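Local atomic coordinates of Baccell_00875 (Bacteroides cellulosilyticus DSM 14838, PDB entry 5NO8), a protein that probably acts as a polysaccharide lyase that removes L-rhamnose caps from glucuronic acid on the side chains of complex arabinogalactan proteins. Residues 531-536 with 543-548; 538-543 with 576-581; 150-153 with 157-160; 520-525 with 549-554; 181-186 with 571-576. All coordinates share one frame; numbering follows the deposited sequence.

Contact 1: 531-536 with 543-548; sequences LNYPAH and SIVAPA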
# COMPACT_ATOMS: atom_id res chain seq x y z
N LEU A 531 -11.73 14.61 -11.14
CA LEU A 531 -10.39 14.33 -10.64
C LEU A 531 -9.75 15.50 -9.88
O LEU A 531 -8.63 15.37 -9.38
CB LEU A 531 -9.48 13.89 -11.79
CG LEU A 531 -10.01 12.76 -12.68
CD1 LEU A 531 -8.96 12.40 -13.73
CD2 LEU A 531 -10.40 11.54 -11.86
N ASN A 532 -10.45 16.62 -9.76
CA ASN A 532 -10.00 17.71 -8.88
C ASN A 532 -10.31 17.40 -7.42
O ASN A 532 -11.13 18.06 -6.80
CB ASN A 532 -10.61 19.05 -9.30
CG ASN A 532 -10.33 19.37 -10.74
OD1 ASN A 532 -11.24 19.46 -11.56
ND2 ASN A 532 -9.05 19.48 -11.08
N TYR A 533 -9.61 16.41 -6.87
CA TYR A 533 -9.87 15.95 -5.52
C TYR A 533 -9.33 16.99 -4.54
O TYR A 533 -8.16 17.36 -4.63
CB TYR A 533 -9.18 14.61 -5.26
CG TYR A 533 -9.63 13.47 -6.14
CD1 TYR A 533 -10.80 12.77 -5.86
CD2 TYR A 533 -8.86 13.07 -7.21
CE1 TYR A 533 -11.20 11.71 -6.66
CE2 TYR A 533 -9.25 12.01 -8.01
CZ TYR A 533 -10.41 11.34 -7.73
OH TYR A 533 -10.76 10.30 -8.53
N PRO A 534 -10.17 17.46 -3.60
CA PRO A 534 -9.62 18.33 -2.56
C PRO A 534 -8.62 17.62 -1.65
O PRO A 534 -8.69 16.38 -1.47
CB PRO A 534 -10.86 18.77 -1.75
CG PRO A 534 -12.04 18.10 -2.34
CD PRO A 534 -11.57 17.09 -3.34
N ALA A 535 -7.69 18.38 -1.08
CA ALA A 535 -6.73 17.83 -0.14
C ALA A 535 -7.46 17.52 1.16
O ALA A 535 -8.38 18.24 1.55
CB ALA A 535 -5.58 18.79 0.10
N HIS A 536 -7.08 16.42 1.81
CA HIS A 536 -7.58 16.10 3.15
C HIS A 536 -6.36 15.99 4.06
O HIS A 536 -5.58 16.94 4.15
CB HIS A 536 -8.47 14.84 3.11
CG HIS A 536 -9.79 15.06 2.43
ND1 HIS A 536 -9.90 15.25 1.07
CD2 HIS A 536 -11.04 15.15 2.94
CE1 HIS A 536 -11.17 15.44 0.77
NE2 HIS A 536 -11.89 15.37 1.88
N SER A 543 -6.93 6.85 -0.11
CA SER A 543 -8.11 6.97 0.76
C SER A 543 -8.85 8.32 0.64
O SER A 543 -9.67 8.65 1.49
CB SER A 543 -7.82 6.58 2.21
OG SER A 543 -7.05 7.55 2.90
N ILE A 544 -8.54 9.09 -0.41
CA ILE A 544 -9.47 10.10 -0.97
C ILE A 544 -10.18 9.56 -2.21
O ILE A 544 -11.40 9.62 -2.31
CB ILE A 544 -8.71 11.41 -1.33
CG1 ILE A 544 -8.13 12.01 -0.06
CG2 ILE A 544 -9.62 12.38 -2.09
CD1 ILE A 544 -7.08 13.08 -0.33
N VAL A 545 -9.42 8.98 -3.13
CA VAL A 545 -9.96 8.49 -4.39
C VAL A 545 -10.90 7.29 -4.16
O VAL A 545 -12.01 7.25 -4.68
CB VAL A 545 -8.84 8.09 -5.38
CG1 VAL A 545 -9.41 7.47 -6.66
CG2 VAL A 545 -7.98 9.30 -5.72
N ALA A 546 -10.45 6.33 -3.36
CA ALA A 546 -11.26 5.11 -3.19
C ALA A 546 -12.62 5.41 -2.55
O ALA A 546 -13.62 4.93 -3.04
CB ALA A 546 -10.52 4.03 -2.41
N PRO A 547 -12.64 6.21 -1.47
CA PRO A 547 -13.95 6.56 -0.89
C PRO A 547 -14.92 7.30 -1.82
O PRO A 547 -16.13 7.09 -1.71
CB PRO A 547 -13.58 7.48 0.26
CG PRO A 547 -12.26 6.97 0.70
CD PRO A 547 -11.55 6.64 -0.59
N ALA A 548 -14.39 8.15 -2.72
CA ALA A 548 -15.23 8.81 -3.73
C ALA A 548 -16.00 7.77 -4.52
O ALA A 548 -17.21 7.87 -4.68
CB ALA A 548 -14.39 9.66 -4.69
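Tyr533 lies against Ile544 and Val545 where the loop between helices 509-529 and 542-559 folds back over the start of the second helix, in a helical domain consistent with an (alpha/alpha) toroid. The loop enters through an inverse gamma turn centred on Asn532, and Tyr533 follows it. Its CG stands anti to the carbonyl carbon (chi1 -62°), which turns the ring toward helix 542-559. Tyr533 CB begins the contact at Ile544 CG2, 3.9 Å away, and CD1 stays beside the same methyl at 4.0 Å as the two side chains slide past each other in opposite directions. Farther out the partner changes. Val545 CG2 sits over one ring face, 3.9 Å from the centroid and 19° off the normal, a CH-pi contact displaced toward the rim. CE1 meets Ala548 CB near the plane of the ring, one turn along the helix. At the tip, OH rests 3.7 Å from Val545 CG1 and hydrogen-bonds to Gln571 of helix 562-576, so this buried hydroxyl has a polar mate and the ring is tied at its far end. Beyond Tyr533, the imidazole of His536 is held between Tyr490 N, bonded to NE2, and a weak bond from ND1 to Pro534 O (3.0 Å). Ile544 CD1 fits into the bend this makes, 3.8 Å from both Pro534 O and His536 ND1.

Contact 2: 538-543 with 576-581; sequences VNYEQS and EAFNGF
Phe578 drives its ring against Tyr540, Glu541 and Gln542 at the N-terminus of helix 542-559, a helix start capped by Glu541, whose OE1 accepts from Ser543 N. Phe578 comes from the type I turn Glu576-Asn579 that follows helix 562-576. With CG beside its own backbone N (chi1 -74°), the ring reaches the first residues of the next-door helix. Gln542 CB lies over one face, 3.8 Å from the centroid, in a CH-pi contact. The Gln542 chain then bends at chi2 (-96°) and carries its amide off to Trp614 O, Thr618 and Arg593, so that, of its side chain, CB is what lies on the ring. Tyr540 presents its ring differently: the two planes are inclined by just 23°, but they are slid so far apart, with centroids 5.7 Å distant, that they barely overlap, and contact is made by Tyr540 CE2 on Phe578 CZ at 3.6 Å. An alanine here in place of Phe578 is likely to open a gap beside the helix start and leave Gln542 CB and Tyr540 CE2 without their aromatic partner. The capping residue is itself gripped by a salt bridge to Arg593. Packing is tightest at the backbone, where Phe578 CE1 comes within 3.2 Å of Gln542 N.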
# COMPACT_ATOMS: atom_id res chain seq x y z
N VAL A 538 -3.88 13.95 3.70
CA VAL A 538 -2.79 13.89 2.73
C VAL A 538 -3.33 14.63 1.52
O VAL A 538 -4.54 14.68 1.32
CB VAL A 538 -2.44 12.41 2.39
CG1 VAL A 538 -1.19 12.31 1.53
CG2 VAL A 538 -2.28 11.59 3.67
N ASN A 539 -2.45 15.22 0.70
CA ASN A 539 -2.90 16.10 -0.40
C ASN A 539 -3.60 15.35 -1.52
O ASN A 539 -4.50 15.87 -2.15
CB ASN A 539 -1.73 16.90 -1.01
CG ASN A 539 -1.07 17.85 -0.02
OD1 ASN A 539 0.14 18.17 -0.17
ND2 ASN A 539 -1.81 18.28 0.99
N TYR A 540 -3.14 14.13 -1.77
CA TYR A 540 -3.75 13.27 -2.74
C TYR A 540 -3.38 11.88 -2.30
O TYR A 540 -2.23 11.66 -1.98
CB TYR A 540 -3.18 13.56 -4.13
CG TYR A 540 -3.66 12.64 -5.21
CD1 TYR A 540 -4.91 12.82 -5.79
CD2 TYR A 540 -2.88 11.56 -5.64
CE1 TYR A 540 -5.38 11.96 -6.77
CE2 TYR A 540 -3.34 10.70 -6.63
CZ TYR A 540 -4.59 10.90 -7.18
OH TYR A 540 -5.05 10.06 -8.16
N GLU A 541 -4.32 10.95 -2.31
CA GLU A 541 -4.01 9.57 -1.88
C GLU A 541 -5.15 8.62 -2.16
O GLU A 541 -6.28 9.02 -2.47
CB GLU A 541 -3.69 9.53 -0.39
CG GLU A 541 -4.80 10.10 0.49
CD GLU A 541 -4.99 9.33 1.79
OE1 GLU A 541 -5.04 8.07 1.71
OE2 GLU A 541 -5.11 9.96 2.87
N GLN A 542 -4.85 7.33 -2.00
CA GLN A 542 -5.83 6.31 -2.24
C GLN A 542 -7.07 6.39 -1.34
O GLN A 542 -8.17 6.02 -1.80
CB GLN A 542 -5.17 4.92 -2.16
CG GLN A 542 -6.14 3.74 -2.26
CD GLN A 542 -6.55 3.20 -0.92
OE1 GLN A 542 -6.10 3.67 0.11
NE2 GLN A 542 -7.40 2.19 -0.93
N SER A 543 -6.93 6.85 -0.11
CA SER A 543 -8.11 6.97 0.76
C SER A 543 -8.85 8.32 0.64
O SER A 543 -9.67 8.65 1.49
CB SER A 543 -7.82 6.58 2.21
OG SER A 543 -7.05 7.55 2.90
N GLU A 576 -7.11 2.34 -9.77
CA GLU A 576 -6.32 1.15 -10.07
C GLU A 576 -4.84 1.45 -10.21
O GLU A 576 -4.02 0.56 -9.98
CB GLU A 576 -6.83 0.42 -11.32
CG GLU A 576 -8.23 -0.15 -11.09
CD GLU A 576 -8.72 -1.01 -12.23
OE1 GLU A 576 -7.90 -1.76 -12.81
OE2 GLU A 576 -9.93 -0.97 -12.52
N ALA A 577 -4.50 2.69 -10.54
CA ALA A 577 -3.09 3.07 -10.70
C ALA A 577 -2.28 3.01 -9.39
O ALA A 577 -1.05 2.86 -9.42
CB ALA A 577 -2.99 4.46 -11.32
N PHE A 578 -2.96 3.09 -8.25
CA PHE A 578 -2.31 2.98 -6.94
C PHE A 578 -1.77 1.58 -6.64
O PHE A 578 -1.00 1.43 -5.68
CB PHE A 578 -3.30 3.33 -5.82
CG PHE A 578 -3.61 4.79 -5.69
CD1 PHE A 578 -2.83 5.61 -4.88
CD2 PHE A 578 -4.72 5.34 -6.32
CE1 PHE A 578 -3.14 6.95 -4.72
CE2 PHE A 578 -5.05 6.70 -6.16
CZ PHE A 578 -4.24 7.50 -5.38
N ASN A 579 -2.20 0.58 -7.41
CA ASN A 579 -2.01 -0.84 -7.07
C ASN A 579 -1.09 -1.53 -8.05
O ASN A 579 -1.26 -1.44 -9.29
CB ASN A 579 -3.33 -1.59 -7.14
CG ASN A 579 -4.29 -1.23 -6.05
OD1 ASN A 579 -4.13 -0.26 -5.32
ND2 ASN A 579 -5.35 -2.01 -5.95
N GLY A 580 -0.16 -2.32 -7.51
CA GLY A 580 0.72 -3.11 -8.34
C GLY A 580 0.20 -4.54 -8.52
O GLY A 580 -0.86 -4.91 -7.98
N PHE A 581 0.95 -5.33 -9.29
CA PHE A 581 0.63 -6.74 -9.53
C PHE A 581 1.79 -7.64 -9.11
O PHE A 581 1.88 -8.79 -9.58
CB PHE A 581 0.20 -6.99 -10.98
CG PHE A 581 1.21 -6.55 -12.00
CD1 PHE A 581 2.26 -7.38 -12.38
CD2 PHE A 581 1.12 -5.28 -12.57
CE1 PHE A 581 3.20 -6.95 -13.31
CE2 PHE A 581 2.06 -4.85 -13.49
CZ PHE A 581 3.10 -5.68 -13.84

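Contact 3: 150-153 with 157-160; sequences DNYP and QCIN
Cys158 turns its sulfur into the bend formed by Asn151, Tyr152 and Pro153, where the loop folds back on the first turn of helix 155-161. SG lies 3.5 Å from Tyr152 CA and 3.6 Å from Asn151 O. It also stands at the edge of the Tyr152 ring, 5.4 Å from the centroid and 83° off the normal, a sulfur-aromatic contact in which CD1 is the ring atom met. The thiol gets there because chi1 of Cys158 (-73°) sets SG anti to the carbonyl carbon and beside the backbone N, on the side where residues 151-153 pass.

Purely apolar contacts involve Pro153. Its CD touches Cys158 SG at 3.7 Å, while CG meets Gln157 CB at 3.9 Å, ring and chain crossing at a slant. No hydrogen bond joins the two segments; polar groups are met by others. Asn151 OD1 accepts from Arg162, and Gln157 N gives its hydrogen to Asp154 just ahead of the helix.

The whole forms the lead-in to helix 155-161 from strand 137-145. The Tyr152 ring meets that of His594, their planes about 15° apart, and Asp150 bonds to Thr165 N of strand 163-168. Tyr540, from the loop before helix 542-559, and Met181, just after strand 175-180, also pack on Cys158.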
# COMPACT_ATOMS: atom_id res chain seq x y z
N ASP A 150 7.52 10.20 -7.05
CA ASP A 150 6.36 9.62 -6.40
C ASP A 150 6.12 10.44 -5.14
O ASP A 150 6.72 10.23 -4.07
CB ASP A 150 6.60 8.14 -6.07
CG ASP A 150 5.34 7.42 -5.59
OD1 ASP A 150 4.41 8.07 -5.02
OD2 ASP A 150 5.26 6.17 -5.80
N ASN A 151 5.26 11.44 -5.29
CA ASN A 151 4.93 12.34 -4.19
C ASN A 151 3.63 13.08 -4.53
O ASN A 151 3.12 12.95 -5.64
CB ASN A 151 6.10 13.29 -3.90
CG ASN A 151 6.64 13.94 -5.15
OD1 ASN A 151 5.98 14.80 -5.72
ND2 ASN A 151 7.85 13.50 -5.60
N TYR A 152 3.09 13.78 -3.54
CA TYR A 152 1.73 14.28 -3.54
C TYR A 152 1.68 15.78 -3.27
O TYR A 152 1.21 16.20 -2.22
CB TYR A 152 0.93 13.57 -2.44
CG TYR A 152 0.82 12.05 -2.54
CD1 TYR A 152 0.60 11.41 -3.76
CD2 TYR A 152 0.85 11.27 -1.38
CE1 TYR A 152 0.47 10.01 -3.84
CE2 TYR A 152 0.70 9.89 -1.44
CZ TYR A 152 0.53 9.25 -2.65
OH TYR A 152 0.39 7.85 -2.70
N PRO A 153 2.17 16.60 -4.21
CA PRO A 153 2.11 18.06 -3.99
C PRO A 153 0.67 18.59 -4.01
O PRO A 153 0.31 19.37 -3.15
CB PRO A 153 2.93 18.63 -5.16
CG PRO A 153 2.84 17.57 -6.22
CD PRO A 153 2.80 16.26 -5.50
N GLN A 157 -1.16 18.39 -10.09
CA GLN A 157 0.20 17.97 -10.46
C GLN A 157 0.37 16.44 -10.36
O GLN A 157 1.09 15.85 -11.16
CB GLN A 157 1.23 18.65 -9.58
CG GLN A 157 1.41 20.12 -9.88
CD GLN A 157 2.52 20.68 -9.02
OE1 GLN A 157 2.28 21.16 -7.92
NE2 GLN A 157 3.76 20.57 -9.49
N CYS A 158 -0.28 15.82 -9.38
CA CYS A 158 -0.20 14.35 -9.24
C CYS A 158 -0.74 13.65 -10.47
O CYS A 158 -0.07 12.84 -11.07
CB CYS A 158 -0.94 13.87 -8.03
SG CYS A 158 -0.10 14.27 -6.52
N ILE A 159 -1.96 14.03 -10.85
CA ILE A 159 -2.65 13.41 -11.96
C ILE A 159 -1.86 13.51 -13.27
O ILE A 159 -1.80 12.55 -14.05
CB ILE A 159 -4.07 14.04 -12.05
CG1 ILE A 159 -4.95 13.45 -10.93
CG2 ILE A 159 -4.70 13.91 -13.41
CD1 ILE A 159 -5.33 12.00 -11.07
N ASN A 160 -1.23 14.66 -13.50
CA ASN A 160 -0.56 14.91 -14.77
C ASN A 160 0.93 14.63 -14.77
O ASN A 160 1.49 14.39 -15.84
CB ASN A 160 -0.83 16.36 -15.19
CG ASN A 160 -2.29 16.57 -15.54
OD1 ASN A 160 -2.78 16.04 -16.54
ND2 ASN A 160 -2.99 17.32 -14.71

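Contact 4: 520-525 with 549-554; sequences IKTGDV and IQFLAQ
Phe551 lays one ring face under Thr522 where helices 509-529 and 542-559 cross, in the helix-on-helix packing of what is probably an alpha/alpha-toroid domain. The two short segments run at 126° to each other with axes 10.2 Å apart at closest approach. The nearest backbone pair is Gly523 CA and Leu552 CA, 6.2 Å apart, and at the glycine the Phe551 ring meets bare main chain. Phe551 holds CG anti to its own N (chi1 179°), which carries the ring across to helix 509-529. Thr522 meets the ring from above: CG2 is 3.9 Å from the centroid, 25° off the normal, in a CH-pi contact shifted toward CZ. Its OG1 takes a separate direction and bonds to Tyr487 O, an arrangement that fixes which branch of the threonine the ring receives. Phe526 adds an edge-to-face neighbour to Phe551. A serine substituted for Phe551 would probably strip Thr522 CG2 of its aromatic floor and leave a gap beside Gly523. Leu552, one residue on, starts off at a slant but swings its CD2 to Gly523, 3.9 Å from O. Closer still is the ring's own reach to the backbone, Phe551 CE2 to Gly523 N at 3.5 Å.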
# COMPACT_ATOMS: atom_id res chain seq x y z
N ILE A 520 -27.59 12.36 -2.49
CA ILE A 520 -27.63 12.88 -3.87
C ILE A 520 -26.82 14.19 -4.02
O ILE A 520 -26.08 14.36 -4.99
CB ILE A 520 -29.10 13.03 -4.37
CG1 ILE A 520 -29.69 11.64 -4.65
CG2 ILE A 520 -29.20 13.89 -5.63
CD1 ILE A 520 -31.21 11.59 -4.74
N LYS A 521 -26.93 15.08 -3.05
CA LYS A 521 -26.14 16.33 -3.02
C LYS A 521 -24.65 16.03 -3.02
O LYS A 521 -23.90 16.61 -3.81
CB LYS A 521 -26.47 17.16 -1.78
N THR A 522 -24.22 15.11 -2.16
CA THR A 522 -22.83 14.71 -2.10
C THR A 522 -22.38 14.10 -3.44
O THR A 522 -21.31 14.43 -3.94
CB THR A 522 -22.55 13.74 -0.92
OG1 THR A 522 -22.67 14.45 0.32
CG2 THR A 522 -21.14 13.15 -1.01
N GLY A 523 -23.18 13.20 -3.98
CA GLY A 523 -22.93 12.62 -5.28
C GLY A 523 -22.72 13.65 -6.39
O GLY A 523 -21.81 13.53 -7.21
N ASP A 524 -23.56 14.69 -6.39
CA ASP A 524 -23.43 15.75 -7.38
C ASP A 524 -22.14 16.55 -7.18
O ASP A 524 -21.48 16.85 -8.16
CB ASP A 524 -24.69 16.65 -7.40
CG ASP A 524 -25.94 15.89 -7.84
OD1 ASP A 524 -25.83 14.79 -8.45
OD2 ASP A 524 -27.06 16.38 -7.58
N VAL A 525 -21.74 16.80 -5.93
CA VAL A 525 -20.44 17.46 -5.68
C VAL A 525 -19.28 16.61 -6.20
O VAL A 525 -18.40 17.14 -6.89
CB VAL A 525 -20.24 17.83 -4.20
CG1 VAL A 525 -18.81 18.32 -3.92
CG2 VAL A 525 -21.23 18.91 -3.77
N ILE A 549 -15.29 6.75 -4.97
CA ILE A 549 -15.86 5.76 -5.85
C ILE A 549 -16.76 4.79 -5.06
O ILE A 549 -17.80 4.34 -5.58
CB ILE A 549 -14.77 4.98 -6.60
CG1 ILE A 549 -13.87 5.95 -7.39
CG2 ILE A 549 -15.35 3.93 -7.52
CD1 ILE A 549 -12.70 5.27 -8.06
N GLN A 550 -16.34 4.49 -3.83
CA GLN A 550 -17.10 3.65 -2.88
C GLN A 550 -18.48 4.29 -2.65
O GLN A 550 -19.52 3.64 -2.74
CB GLN A 550 -16.33 3.57 -1.55
CG GLN A 550 -16.95 2.74 -0.43
CD GLN A 550 -16.23 2.93 0.92
OE1 GLN A 550 -15.61 3.98 1.19
NE2 GLN A 550 -16.33 1.92 1.77
N PHE A 551 -18.47 5.60 -2.43
CA PHE A 551 -19.71 6.35 -2.25
C PHE A 551 -20.59 6.35 -3.50
O PHE A 551 -21.79 6.03 -3.44
CB PHE A 551 -19.40 7.78 -1.86
CG PHE A 551 -20.63 8.61 -1.70
CD1 PHE A 551 -21.26 8.66 -0.49
CD2 PHE A 551 -21.16 9.30 -2.78
CE1 PHE A 551 -22.41 9.41 -0.32
CE2 PHE A 551 -22.31 10.04 -2.63
CZ PHE A 551 -22.93 10.10 -1.40
N LEU A 552 -20.00 6.73 -4.63
CA LEU A 552 -20.74 6.81 -5.88
C LEU A 552 -21.33 5.48 -6.34
O LEU A 552 -22.45 5.45 -6.86
CB LEU A 552 -19.90 7.41 -7.00
CG LEU A 552 -19.50 8.89 -6.86
CD1 LEU A 552 -18.40 9.17 -7.85
CD2 LEU A 552 -20.67 9.84 -7.10
N ALA A 553 -20.59 4.39 -6.17
CA ALA A 553 -21.09 3.08 -6.57
C ALA A 553 -22.31 2.67 -5.74
O ALA A 553 -23.29 2.13 -6.27
CB ALA A 553 -20.00 2.04 -6.49
N GLN A 554 -22.23 2.91 -4.44
CA GLN A 554 -23.37 2.69 -3.55
C GLN A 554 -24.55 3.59 -3.92
O GLN A 554 -25.70 3.15 -3.92
CB GLN A 554 -23.01 2.93 -2.10
CG GLN A 554 -22.08 1.91 -1.48
CD GLN A 554 -21.72 2.30 -0.08
OE1 GLN A 554 -20.65 2.87 0.17
NE2 GLN A 554 -22.61 2.05 0.84

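Contact 5: 181-186 with 571-576; sequences MGDFTP and QMPVLE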
# COMPACT_ATOMS: atom_id res chain seq x y z
N MET A 181 -0.06 9.10 -12.26
CA MET A 181 -1.14 8.95 -11.28
C MET A 181 -2.54 9.14 -11.89
O MET A 181 -3.51 8.47 -11.49
CB MET A 181 -0.93 9.83 -10.05
CG MET A 181 0.35 9.51 -9.27
SD MET A 181 0.45 10.45 -7.76
CE MET A 181 2.03 9.91 -7.10
N GLY A 182 -2.64 9.99 -12.91
CA GLY A 182 -3.90 10.15 -13.66
C GLY A 182 -4.18 9.07 -14.68
O GLY A 182 -5.17 9.15 -15.39
N ASP A 183 -3.29 8.09 -14.80
CA ASP A 183 -3.39 7.00 -15.75
C ASP A 183 -3.15 7.38 -17.21
O ASP A 183 -3.31 6.53 -18.08
CB ASP A 183 -4.70 6.21 -15.62
CG ASP A 183 -4.62 4.82 -16.24
OD1 ASP A 183 -3.66 4.09 -15.92
OD2 ASP A 183 -5.49 4.46 -17.05
N PHE A 184 -2.73 8.61 -17.49
CA PHE A 184 -2.51 9.02 -18.88
C PHE A 184 -1.16 8.47 -19.34
O PHE A 184 -0.17 8.61 -18.63
CB PHE A 184 -2.49 10.54 -19.03
CG PHE A 184 -3.68 11.23 -18.43
CD1 PHE A 184 -4.94 11.10 -19.00
CD2 PHE A 184 -3.54 12.02 -17.28
CE1 PHE A 184 -6.04 11.74 -18.44
CE2 PHE A 184 -4.64 12.66 -16.72
CZ PHE A 184 -5.89 12.52 -17.30
N THR A 185 -1.15 7.88 -20.52
CA THR A 185 0.07 7.39 -21.16
C THR A 185 0.88 8.59 -21.67
O THR A 185 0.32 9.67 -21.84
CB THR A 185 -0.27 6.46 -22.33
OG1 THR A 185 -1.09 7.16 -23.28
CG2 THR A 185 -1.04 5.23 -21.85
N PRO A 186 2.19 8.44 -21.88
CA PRO A 186 2.96 7.23 -21.56
C PRO A 186 3.27 7.06 -20.07
O PRO A 186 3.31 8.02 -19.30
CB PRO A 186 4.26 7.46 -22.31
CG PRO A 186 4.44 8.94 -22.25
CD PRO A 186 3.06 9.50 -22.41
N GLN A 571 -13.39 7.28 -12.88
CA GLN A 571 -12.41 7.31 -11.80
C GLN A 571 -11.69 5.97 -11.56
O GLN A 571 -10.62 5.97 -10.95
CB GLN A 571 -13.03 7.81 -10.51
CG GLN A 571 -13.45 9.29 -10.59
CD GLN A 571 -13.72 9.92 -9.24
OE1 GLN A 571 -13.17 9.50 -8.22
NE2 GLN A 571 -14.59 10.95 -9.22
N MET A 572 -12.25 4.87 -12.04
CA MET A 572 -11.67 3.54 -11.75
C MET A 572 -10.20 3.42 -12.14
O MET A 572 -9.44 2.91 -11.34
CB MET A 572 -12.47 2.40 -12.39
CG MET A 572 -13.74 2.08 -11.63
SD MET A 572 -13.43 1.22 -10.07
CE MET A 572 -12.98 -0.37 -10.71
N PRO A 573 -9.79 3.89 -13.35
CA PRO A 573 -8.37 3.77 -13.74
C PRO A 573 -7.42 4.55 -12.84
O PRO A 573 -6.27 4.13 -12.61
CB PRO A 573 -8.34 4.30 -15.17
CG PRO A 573 -9.75 4.18 -15.65
CD PRO A 573 -10.57 4.51 -14.44
N VAL A 574 -7.88 5.68 -12.32
CA VAL A 574 -7.14 6.47 -11.37
C VAL A 574 -6.97 5.71 -10.03
O VAL A 574 -5.88 5.72 -9.44
CB VAL A 574 -7.80 7.87 -11.23
CG1 VAL A 574 -7.21 8.66 -10.10
CG2 VAL A 574 -7.66 8.63 -12.54
N LEU A 575 -8.01 5.00 -9.60
CA LEU A 575 -7.89 4.18 -8.40
C LEU A 575 -6.98 2.98 -8.61
O LEU A 575 -6.17 2.62 -7.73
CB LEU A 575 -9.26 3.67 -7.94
CG LEU A 575 -9.24 2.80 -6.69
CD1 LEU A 575 -8.62 3.54 -5.55
CD2 LEU A 575 -10.64 2.37 -6.31
N GLU A 576 -7.11 2.34 -9.77
CA GLU A 576 -6.32 1.15 -10.07
C GLU A 576 -4.84 1.45 -10.21
O GLU A 576 -4.02 0.56 -9.98
CB GLU A 576 -6.83 0.42 -11.32
CG GLU A 576 -8.23 -0.15 -11.09
CD GLU A 576 -8.72 -1.01 -12.23
OE1 GLU A 576 -7.90 -1.76 -12.81
OE2 GLU A 576 -9.93 -0.97 -12.52
O HOH W 1 -3.95 7.71 -8.95
O HOH W 2 -4.93 2.24 -14.17
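The carboxylate of Asp183 meets Pro573 through one oxygen, OD2, which lies 3.4 Å from Pro573 CB; the two side chains cross at about a right angle. The other oxygen, OD1, takes a weak hydrogen bond from a water that also donates to Pro573 O at 2.8 Å, and the acid is thus joined to the helix by van der Waals contact on one oxygen and solvent on the other. A second flat group lies within the loop: Gly182 O sits over the centre of one face of the Phe184 ring, which also has a cation-pi partner in Arg50. Glycine suits position 182, since a beta carbon would run into Phe184 CE2. Asp183 next to it adopts a positive phi (71°), a left-handed backbone conformation, with its side chain directed to the helix.

Val574 fills the middle of the contact. CG1, anti to the backbone N (chi1 171°), reaches Met181 O at 4.0 Å, and CG2 approaches Gly182 O at 3.8 Å. Beside these methyl-to-carbonyl contacts a second water donates to both Met181 O (2.7 Å) and Val574 O (2.8 Å), giving one carbonyl from each segment a common donor. No direct hydrogen bond crosses.

Taken together, this is a water-bridged junction between domains: the connection between antiparallel strands 175-180 and 187-194 of the N-terminal beta region rests on the last turns of helix 562-576 in the helical domain, consistent with the beta-plus-toroid architecture of several polysaccharide lyase families.

Contacts 1, 2 and 4 all draw on helix 542-559, and contacts 2 and 5 share Glu576 at the end of the following helix. Tyr540 of contact 2 is the common neighbour: its CE1 touches Tyr533 CD2 of contact 1 at 3.7 Å, and its OH packs on Ile159 CD1 of contact 3 and Val574 CG1 of contact 5. Contacts 1 and 2 have centres about 10 Å apart, whereas contacts 3 and 4 are about 24 Å apart. Contact 4 reaches contact 5 through Ile549 CD1 on Gln571 CB (3.5 Å). A glycerol, probably from the crystallisation liquor, bonds to Glu541 and to Ser543, the residue shared by contacts 1 and 2, and may mark a pocket there.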